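Local atomic coordinates of NreA protein (Staphylococcus carnosus subsp. carnosus TM300, PDB entry 4IUH), a protein that binds nitrate, probably through its GAF domain, and functions as the nitrate receptor of the staphylococcal nitrate regulation system. Residues 62-67 and 136-141. Residues are numbered along the deposited sequence; the frame is centred on the assembly and turned at random.
Sequences GNINYR and GQREGR
Arg-138 sends CG off beside its backbone N and then bends at chi3, -135°, which carries its guanidinium across to Ile-64. There chi1 of 55° sets CG1 between backbone N and carbonyl carbon, with CG2 anti to that carbon. The two branches of Ile-64 divide the work. CG2 sits squarely over the centre of one guanidinium face, 3.4 Å from Arg-138 CZ, while CG1 and CD1 run along the NH1 end, with Ile-64 CD1 at 3.5 Å from Arg-138 NH1. The other amino group, Arg-138 NH2, lies beside Gly-62 O, which comes in at the guanidinium edge, close to its plane. The backbones stay well separated: the CA atoms of Ile-64 and Arg-138 are 10.4 Å apart, so a single long side chain does the bridging. It links the C-terminal part of strand 128-138 to the loop that follows strand 54-61, two strands of the antiparallel GAF sheet with strand 40-47 between them. Glu-113 ties both partners together, its OE2 pairing with Arg-138 NH1 in a salt bridge and accepting a hydrogen bond from Ile-64 N. Within the loop, Asn-63 ND2 donates to Asn-65 O (3.0 Å), and an Asx turn follows, in which Arg-67 N reaches an in-plane lone pair of Asn-65 OD1. The chemistry is that of a largely buried arginine whose charge is probably balanced by Glu-113; the methyl CG2 of Ile-64 lies against one flat face, and the carboxylate probably helps to fix how the guanidinium is turned.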
ATOM      1  N   GLY A  62       5.514  10.533   3.793  1.00 25.48           N
ATOM      2  CA  GLY A  62       5.177  10.692   5.196  1.00 25.99           C
ATOM      3  C   GLY A  62       5.764   9.591   6.057  1.00 25.02           C
ATOM      4  O   GLY A  62       5.314   9.362   7.181  1.00 24.83           O
ATOM      5  N   ASN A  63       6.762   8.895   5.519  1.00 24.72           N
ATOM      6  CA  ASN A  63       7.467   7.860   6.266  1.00 24.38           C
ATOM      7  C   ASN A  63       8.151   8.449   7.494  1.00 27.35           C
ATOM      8  O   ASN A  63       8.640   9.573   7.451  1.00 30.19           O
ATOM      9  CB  ASN A  63       8.498   7.170   5.368  1.00 24.30           C
ATOM     10  CG  ASN A  63       9.401   8.160   4.646  1.00 27.08           C
ATOM     11  OD1 ASN A  63       8.939   8.940   3.816  1.00 27.33           O
ATOM     12  ND2 ASN A  63      10.694   8.123   4.954  1.00 29.54           N
ATOM     13  N   ILE A  64       8.176   7.697   8.590  1.00 27.29           N
ATOM     14  CA  ILE A  64       8.835   8.179   9.802  1.00 30.49           C
ATOM     15  C   ILE A  64      10.287   7.708   9.905  1.00 32.43           C
ATOM     16  O   ILE A  64      11.076   8.266  10.669  1.00 35.92           O
ATOM     17  CB  ILE A  64       8.050   7.830  11.086  1.00 30.15           C
ATOM     18  CG1 ILE A  64       7.792   6.325  11.172  1.00 27.45           C
ATOM     19  CG2 ILE A  64       6.745   8.611  11.130  1.00 29.61           C
ATOM     20  CD1 ILE A  64       7.197   5.879  12.497  1.00 27.73           C
ATOM     21  N   ASN A  65      10.630   6.684   9.130  1.00 30.34           N
ATOM     22  CA  ASN A  65      12.020   6.267   8.967  1.00 32.37           C
ATOM     23  C   ASN A  65      12.229   5.665   7.585  1.00 30.60           C
ATOM     24  O   ASN A  65      11.355   5.766   6.723  1.00 28.22           O
ATOM     25  CB  ASN A  65      12.436   5.279  10.052  1.00 33.04           C
ATOM     26  CG  ASN A  65      11.485   4.113  10.166  1.00 29.62           C
ATOM     27  OD1 ASN A  65      11.491   3.207   9.330  1.00 27.64           O
ATOM     28  ND2 ASN A  65      10.654   4.128  11.203  1.00 29.28           N
ATOM     29  N   TYR A  66      13.380   5.036   7.370  1.00 32.11           N
ATOM     30  CA  TYR A  66      13.686   4.470   6.061  1.00 31.08           C
ATOM     31  C   TYR A  66      13.749   2.941   6.046  1.00 29.43           C
ATOM     32  O   TYR A  66      14.308   2.351   5.122  1.00 29.60           O
ATOM     33  CB  TYR A  66      14.985   5.060   5.503  1.00 34.67           C
ATOM     34  CG  TYR A  66      14.894   6.534   5.168  1.00 36.41           C
ATOM     35  CD1 TYR A  66      14.170   6.973   4.067  1.00 34.76           C
ATOM     36  CD2 TYR A  66      15.542   7.490   5.946  1.00 40.17           C
ATOM     37  CE1 TYR A  66      14.086   8.318   3.753  1.00 36.73           C
ATOM     38  CE2 TYR A  66      15.462   8.836   5.638  1.00 42.19           C
ATOM     39  CZ  TYR A  66      14.730   9.245   4.541  1.00 40.43           C
ATOM     40  OH  TYR A  66      14.644  10.584   4.225  1.00 42.79           O
ATOM     41  N   ARG A  67      13.168   2.301   7.056  1.00 39.15           N
ATOM     42  CA  ARG A  67      13.201   0.843   7.141  1.00 39.03           C
ATOM     43  C   ARG A  67      12.398   0.156   6.036  1.00 35.50           C
ATOM     44  O   ARG A  67      12.685  -0.986   5.674  1.00 33.94           O
ATOM     45  CB  ARG A  67      12.750   0.353   8.522  1.00 41.95           C
ATOM     46  CG  ARG A  67      13.807   0.540   9.608  1.00 44.25           C
ATOM     47  CD  ARG A  67      13.628  -0.456  10.747  1.00 45.37           C
ATOM     48  NE  ARG A  67      12.403  -0.213  11.501  1.00 46.31           N
ATOM     49  CZ  ARG A  67      12.331   0.568  12.575  1.00 47.87           C
ATOM     50  NH1 ARG A  67      13.420   1.185  13.025  1.00 48.98           N
ATOM     51  NH2 ARG A  67      11.172   0.735  13.200  1.00 47.79           N
ATOM     52  N   GLY A 136      -2.118   4.865   4.962  1.00 12.57           N
ATOM     53  CA  GLY A 136      -2.103   4.515   6.371  1.00 12.82           C
ATOM     54  C   GLY A 136      -2.230   5.674   7.348  1.00 14.75           C
ATOM     55  O   GLY A 136      -1.905   6.826   7.022  1.00 16.07           O
ATOM     56  N   GLN A 137      -2.720   5.362   8.546  1.00 15.29           N
ATOM     57  CA  GLN A 137      -2.816   6.334   9.634  1.00 17.51           C
ATOM     58  C   GLN A 137      -1.960   5.887  10.814  1.00 18.19           C
ATOM     59  O   GLN A 137      -1.626   4.710  10.943  1.00 16.95           O
ATOM     60  CB  GLN A 137      -4.266   6.497  10.111  1.00 18.42           C
ATOM     61  CG  GLN A 137      -5.263   6.972   9.063  1.00 18.39           C
ATOM     62  CD  GLN A 137      -5.141   8.455   8.756  1.00 20.29           C
ATOM     63  OE1 GLN A 137      -4.048   8.960   8.507  1.00 20.60           O
ATOM     64  NE2 GLN A 137      -6.271   9.159   8.770  1.00 21.96           N
ATOM     65  N   ARG A 138      -1.608   6.833  11.676  1.00 20.57           N
ATOM     66  CA  ARG A 138      -0.917   6.507  12.914  1.00 21.94           C
ATOM     67  C   ARG A 138      -1.702   7.025  14.116  1.00 24.33           C
ATOM     68  O   ARG A 138      -2.663   7.784  13.965  1.00 25.14           O
ATOM     69  CB  ARG A 138       0.495   7.096  12.918  1.00 23.35           C
ATOM     70  CG  ARG A 138       1.373   6.618  11.770  1.00 21.54           C
ATOM     71  CD  ARG A 138       2.758   7.248  11.821  1.00 23.54           C
ATOM     72  NE  ARG A 138       3.170   7.721  10.497  1.00 22.98           N
ATOM     73  CZ  ARG A 138       4.022   7.074   9.713  1.00 21.87           C
ATOM     74  NH1 ARG A 138       4.566   5.946  10.134  1.00 21.24           N
ATOM     75  NH2 ARG A 138       4.344   7.557   8.521  1.00 21.77           N
ATOM     76  N   GLU A 139      -1.295   6.583  15.302  1.00 25.75           N
ATOM     77  CA  GLU A 139      -1.760   7.156  16.559  1.00 28.80           C
ATOM     78  C   GLU A 139      -3.271   7.207  16.716  1.00 29.04           C
ATOM     79  O   GLU A 139      -3.813   8.186  17.220  1.00 31.60           O
ATOM     80  CB  GLU A 139      -1.170   8.549  16.746  1.00 31.58           C
ATOM     81  CG  GLU A 139       0.338   8.544  16.808  1.00 32.33           C
ATOM     82  CD  GLU A 139       0.904   9.892  17.168  1.00 35.88           C
ATOM     83  OE1 GLU A 139       1.839   9.935  17.996  1.00 38.38           O
ATOM     84  OE2 GLU A 139       0.416  10.908  16.628  1.00 36.54           O
ATOM     85  N   GLY A 140      -3.945   6.152  16.275  1.00 26.76           N
ATOM     86  CA  GLY A 140      -5.366   6.010  16.513  1.00 27.36           C
ATOM     87  C   GLY A 140      -6.281   6.801  15.602  1.00 27.17           C
ATOM     88  O   GLY A 140      -7.501   6.695  15.723  1.00 27.93           O
ATOM     89  N   ARG A 141      -5.707   7.585  14.691  1.00 26.53           N
ATOM     90  CA  ARG A 141      -6.511   8.389  13.768  1.00 26.70           C
ATOM     91  C   ARG A 141      -7.284   7.502  12.806  1.00 24.41           C
ATOM     92  O   ARG A 141      -6.696   6.689  12.109  1.00 21.98           O
ATOM     93  CB  ARG A 141      -5.638   9.365  12.981  1.00 26.80           C
ATOM     94  CG  ARG A 141      -4.928  10.380  13.844  1.00 29.71           C
ATOM     95  CD  ARG A 141      -3.869  11.158  13.071  1.00 29.90           C
ATOM     96  NE  ARG A 141      -2.925  11.756  14.007  1.00 32.57           N
ATOM     97  CZ  ARG A 141      -1.655  11.390  14.150  1.00 32.22           C
ATOM     98  NH1 ARG A 141      -1.138  10.437  13.392  1.00 29.23           N
ATOM     99  NH2 ARG A 141      -0.894  12.002  15.051  1.00 35.31           N
TER